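Local coordinates for protein peptide methionine sulfoxide reductase msrA/msrB (Neisseria meningitidis, PDB 3BQG) that reduces the S epimer of methionine sulfoxide, free or in proteins, back to methionine, acting as the MsrA domain of the bacterial enzyme PilB, at residues L66-I71 with A108-A113; K115-Q118 with P124-V127. The protein carries 1 engineered substitution. All coordinates share one frame; numbering follows the deposited sequence.

Contact 1. Residues L66-I71 with A108-A113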
loop_
_atom_site.group_PDB
_atom_site.type_symbol
_atom_site.label_atom_id
_atom_site.label_comp_id
_atom_site.label_asym_id
_atom_site.label_seq_id
_atom_site.Cartn_x
_atom_site.Cartn_y
_atom_site.Cartn_z
ATOM N N LEU A 66 -4.470 9.574 13.386
ATOM C CA LEU A 66 -5.079 8.479 12.640
ATOM C C LEU A 66 -4.897 7.120 13.296
ATOM O O LEU A 66 -3.841 6.825 13.856
ATOM C CB LEU A 66 -4.485 8.427 11.227
ATOM C CG LEU A 66 -4.604 9.676 10.354
ATOM C CD1 LEU A 66 -3.722 9.525 9.122
ATOM C CD2 LEU A 66 -6.060 9.890 9.961
ATOM N N SER A 67 -5.939 6.299 13.221
ATOM C CA SER A 67 -5.903 4.948 13.766
ATOM C C SER A 67 -5.619 4.023 12.581
ATOM O O SER A 67 -5.755 4.437 11.426
ATOM C CB SER A 67 -7.258 4.586 14.381
ATOM O OG SER A 67 -8.264 4.494 13.380
ATOM N N LEU A 68 -5.230 2.784 12.858
ATOM C CA LEU A 68 -4.956 1.827 11.793
ATOM C C LEU A 68 -6.180 1.677 10.889
ATOM O O LEU A 68 -6.047 1.489 9.679
ATOM C CB LEU A 68 -4.581 0.464 12.379
ATOM C CG LEU A 68 -4.383 -0.700 11.396
ATOM C CD1 LEU A 68 -3.413 -0.313 10.283
ATOM C CD2 LEU A 68 -3.864 -1.912 12.162
ATOM N N ASP A 69 -7.372 1.761 11.470
ATOM C CA ASP A 69 -8.582 1.633 10.670
ATOM C C ASP A 69 -8.726 2.799 9.707
ATOM O O ASP A 69 -9.089 2.602 8.550
ATOM C CB ASP A 69 -9.833 1.559 11.541
ATOM C CG ASP A 69 -11.088 1.366 10.710
ATOM O OD1 ASP A 69 -11.219 0.288 10.080
ATOM O OD2 ASP A 69 -11.928 2.292 10.666
ATOM N N ASP A 70 -8.459 4.015 10.183
ATOM C CA ASP A 70 -8.551 5.181 9.310
ATOM C C ASP A 70 -7.650 4.930 8.109
ATOM O O ASP A 70 -8.056 5.121 6.962
ATOM C CB ASP A 70 -8.082 6.459 10.017
ATOM C CG ASP A 70 -8.934 6.821 11.216
ATOM O OD1 ASP A 70 -10.113 6.406 11.271
ATOM O OD2 ASP A 70 -8.422 7.537 12.102
ATOM N N ILE A 71 -6.421 4.493 8.379
ATOM C CA ILE A 71 -5.460 4.209 7.311
ATOM C C ILE A 71 -6.019 3.165 6.343
ATOM O O ILE A 71 -5.872 3.294 5.125
ATOM C CB ILE A 71 -4.119 3.688 7.879
ATOM C CG1 ILE A 71 -3.417 4.793 8.677
ATOM C CG2 ILE A 71 -3.226 3.196 6.743
ATOM C CD1 ILE A 71 -2.983 5.992 7.833
ATOM N N ALA A 108 -5.623 -9.254 13.693
ATOM C CA ALA A 108 -7.054 -9.318 13.956
ATOM C C ALA A 108 -7.747 -8.019 13.555
ATOM O O ALA A 108 -8.864 -8.034 13.053
ATOM C CB ALA A 108 -7.296 -9.613 15.431
ATOM N N VAL A 109 -7.082 -6.890 13.770
ATOM C CA VAL A 109 -7.669 -5.608 13.409
ATOM C C VAL A 109 -7.841 -5.513 11.896
ATOM O O VAL A 109 -8.876 -5.048 11.406
ATOM C CB VAL A 109 -6.797 -4.441 13.896
ATOM C CG1 VAL A 109 -7.374 -3.121 13.422
ATOM C CG2 VAL A 109 -6.734 -4.458 15.415
ATOM N N ILE A 110 -6.828 -5.963 11.159
ATOM C CA ILE A 110 -6.867 -5.930 9.702
ATOM C C ILE A 110 -7.941 -6.868 9.156
ATOM O O ILE A 110 -8.667 -6.505 8.236
ATOM C CB ILE A 110 -5.488 -6.295 9.119
ATOM C CG1 ILE A 110 -4.459 -5.257 9.584
ATOM C CG2 ILE A 110 -5.551 -6.349 7.594
ATOM C CD1 ILE A 110 -3.033 -5.602 9.216
ATOM N N ALA A 111 -8.055 -8.061 9.735
ATOM C CA ALA A 111 -9.059 -9.036 9.300
ATOM C C ALA A 111 -10.485 -8.520 9.512
ATOM O O ALA A 111 -11.366 -8.740 8.677
ATOM C CB ALA A 111 -8.872 -10.353 10.042
ATOM N N ALA A 112 -10.708 -7.833 10.630
ATOM C CA ALA A 112 -12.026 -7.286 10.935
ATOM C C ALA A 112 -12.379 -6.200 9.924
ATOM O O ALA A 112 -13.535 -6.075 9.504
ATOM C CB ALA A 112 -12.040 -6.707 12.355
ATOM N N ALA A 113 -11.382 -5.407 9.542
ATOM C CA ALA A 113 -11.597 -4.340 8.571
ATOM C C ALA A 113 -11.956 -4.945 7.214
ATOM O O ALA A 113 -12.804 -4.421 6.497
ATOM C CB ALA A 113 -10.346 -3.471 8.449
#
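Val109, the first residue of 108-113 to meet 66-71, sets its CG1 methyl against Leu68 CD2 at 3.9 Å, the shortest approach of the two segments. The two branched side chains cross at a slant. With CG anti to the backbone N (chi1 175°), Leu68 extends toward helix 106-117 and presents one methyl, CD2. That same methyl also rests more loosely against Ile110, whose CG1 lies 4.3 Å from Leu68 CD2. Ile110 otherwise turns to Val99 and Tyr101, while Leu68 also packs on Ile6 and Tyr61, so both face the sheet beneath the two helices. One turn beyond Val109, Ala113 directs its CB at Asp69, where OD1 stands 4.2 Å away. Ser67 caps the start of helix 68-78 through a capping box shared with Asp70: Asp70 N donates to Ser67 OG (3.2 Å), and Ser67 N to Asp70 OD2 (3.0 Å), which it meets from well above the carboxylate plane. With no hydrogen bond between the segments, the pairing rests on a few aliphatic carbons in loose van der Waals contact, grading into a carboxylate beside an alanine; polar bonding organises one helix end and contributes nothing directly across the interface.

Contact 2. Residues K115-Q118 with P124-V127; sequences KREQ and PLVV
Leu125 and Gln118 carry most of this meeting between the C-terminal part of helix 106-117 and the chain that returns toward strand 128-131, with Glu117 packing from the buried side and Pro124 at the exposed rim. The van der Waals part centres on Leu125, whose two methyls have separate tasks. CD2 reaches the main chain there, 3.7 Å from Gln118 N, and also lies against the root of the neighbouring side chain, 3.9 Å from Glu117 CB. Glu117 crosses the leucine at about a right angle; its chain bends at chi2 (62°), carrying the carboxylate away and leaving the CB and CG methylenes to do the touching. The other methyl, CD1, meets Gln118 at its amide carbon, 3.7 Å from CD. Leucine chi1 is -94°, some way from a staggered value, which suggests a modest torsional cost in seating both methyls.

The second kind of contact is between a flat amide and the backbone. Gln118 runs past Leu125 in the opposite direction, folded at its second torsion, and its amide group comes to rest beside Pro124 CA and the start of Leu125, with CD 3.9 Å from Leu125 N.

Beyond the two segments, Leu125 also packs on Pro81 and Thr82, and the backbone of Val126 is hydrogen-bonded to Pro81, tying the returning chain to another loop. The arrangement belongs to a beta-alpha-beta crossover: strand 97-101, helix 106-117 and strand 128-131 follow one another, the two strands lie parallel and adjacent, and Leu125 docks the final connection onto the helix it has just left.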
loop_
_atom_site.group_PDB
_atom_site.type_symbol
_atom_site.label_atom_id
_atom_site.label_comp_id
_atom_site.label_asym_id
_atom_site.label_seq_id
_atom_site.Cartn_x
_atom_site.Cartn_y
_atom_site.Cartn_z
ATOM N N LYS A 115 -13.368 -7.890 6.746
ATOM C CA LYS A 115 -14.687 -8.501 6.847
ATOM C C LYS A 115 -15.755 -7.446 6.591
ATOM O O LYS A 115 -16.740 -7.709 5.903
ATOM C CB LYS A 115 -14.889 -9.129 8.233
ATOM C CG LYS A 115 -16.220 -9.852 8.394
ATOM C CD LYS A 115 -16.324 -10.564 9.739
ATOM C CE LYS A 115 -17.578 -11.427 9.807
ATOM N NZ LYS A 115 -17.725 -12.118 11.112
ATOM N N ARG A 116 -15.553 -6.247 7.136
ATOM C CA ARG A 116 -16.511 -5.161 6.954
ATOM C C ARG A 116 -16.537 -4.675 5.509
ATOM O O ARG A 116 -17.604 -4.380 4.973
ATOM C CB ARG A 116 -16.184 -3.988 7.888
ATOM C CG ARG A 116 -16.421 -4.291 9.369
ATOM C CD ARG A 116 -16.054 -3.114 10.267
ATOM N NE ARG A 116 -16.291 -3.415 11.677
ATOM C CZ ARG A 116 -17.491 -3.668 12.195
ATOM N NH1 ARG A 116 -18.565 -3.657 11.419
ATOM N NH2 ARG A 116 -17.621 -3.931 13.492
ATOM N N GLU A 117 -15.364 -4.595 4.883
ATOM C CA GLU A 117 -15.251 -4.142 3.499
ATOM C C GLU A 117 -15.953 -5.119 2.556
ATOM O O GLU A 117 -16.506 -4.716 1.536
ATOM C CB GLU A 117 -13.770 -4.014 3.114
ATOM C CG GLU A 117 -13.485 -3.242 1.820
ATOM C CD GLU A 117 -13.937 -1.786 1.878
ATOM O OE1 GLU A 117 -14.210 -1.278 2.989
ATOM O OE2 GLU A 117 -14.011 -1.143 0.808
ATOM N N GLN A 118 -15.930 -6.405 2.905
ATOM C CA GLN A 118 -16.563 -7.434 2.082
ATOM C C GLN A 118 -18.065 -7.191 1.927
ATOM O O GLN A 118 -18.676 -7.648 0.963
ATOM C CB GLN A 118 -16.315 -8.825 2.680
ATOM C CG GLN A 118 -16.941 -9.995 1.903
ATOM C CD GLN A 118 -16.407 -10.137 0.485
ATOM O OE1 GLN A 118 -16.928 -9.527 -0.460
ATOM N NE2 GLN A 118 -15.361 -10.936 0.329
ATOM N N PRO A 124 -15.566 -11.959 -4.027
ATOM C CA PRO A 124 -14.749 -12.148 -2.826
ATOM C C PRO A 124 -13.480 -11.293 -2.792
ATOM O O PRO A 124 -12.838 -11.056 -3.820
ATOM C CB PRO A 124 -14.454 -13.647 -2.838
ATOM C CG PRO A 124 -14.468 -13.994 -4.292
ATOM C CD PRO A 124 -15.628 -13.187 -4.838
ATOM N N LEU A 125 -13.131 -10.819 -1.600
ATOM C CA LEU A 125 -11.930 -10.002 -1.415
ATOM C C LEU A 125 -10.682 -10.888 -1.456
ATOM O O LEU A 125 -10.702 -12.015 -0.963
ATOM C CB LEU A 125 -12.010 -9.262 -0.079
ATOM C CG LEU A 125 -12.571 -7.839 -0.123
ATOM C CD1 LEU A 125 -13.866 -7.790 -0.911
ATOM C CD2 LEU A 125 -12.771 -7.337 1.296
ATOM N N VAL A 126 -9.604 -10.391 -2.059
ATOM C CA VAL A 126 -8.383 -11.183 -2.153
ATOM C C VAL A 126 -7.146 -10.486 -1.582
ATOM O O VAL A 126 -6.020 -10.914 -1.824
ATOM C CB VAL A 126 -8.096 -11.602 -3.618
ATOM C CG1 VAL A 126 -9.272 -12.385 -4.174
ATOM C CG2 VAL A 126 -7.819 -10.377 -4.479
ATOM N N VAL A 127 -7.360 -9.417 -0.823
ATOM C CA VAL A 127 -6.261 -8.673 -0.206
ATOM C C VAL A 127 -5.506 -9.538 0.810
ATOM O O VAL A 127 -6.120 -10.181 1.661
ATOM C CB VAL A 127 -6.798 -7.409 0.518
ATOM C CG1 VAL A 127 -5.656 -6.666 1.212
ATOM C CG2 VAL A 127 -7.501 -6.503 -0.483
#

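Helix 106-117 takes part in both contacts, about 13 Å apart between centres, and both are only partly buried. Contact 1 joins it to a helix distant in sequence, whereas contact 2 joins its end to the loop that follows within a few residues. Strand order in the sheet fits a ferredoxin-like core containing helix 68-78, extended by helix 106-117 and strand 128-131; contact 1 therefore sets the extension against the core, and contact 2 closes the extension on itself. Their chemistry differs as well: aliphatic side chains, with one carboxylate at the rim, in contact 1, but in contact 2 one leucine bearing on backbone and amide, nearer the periphery.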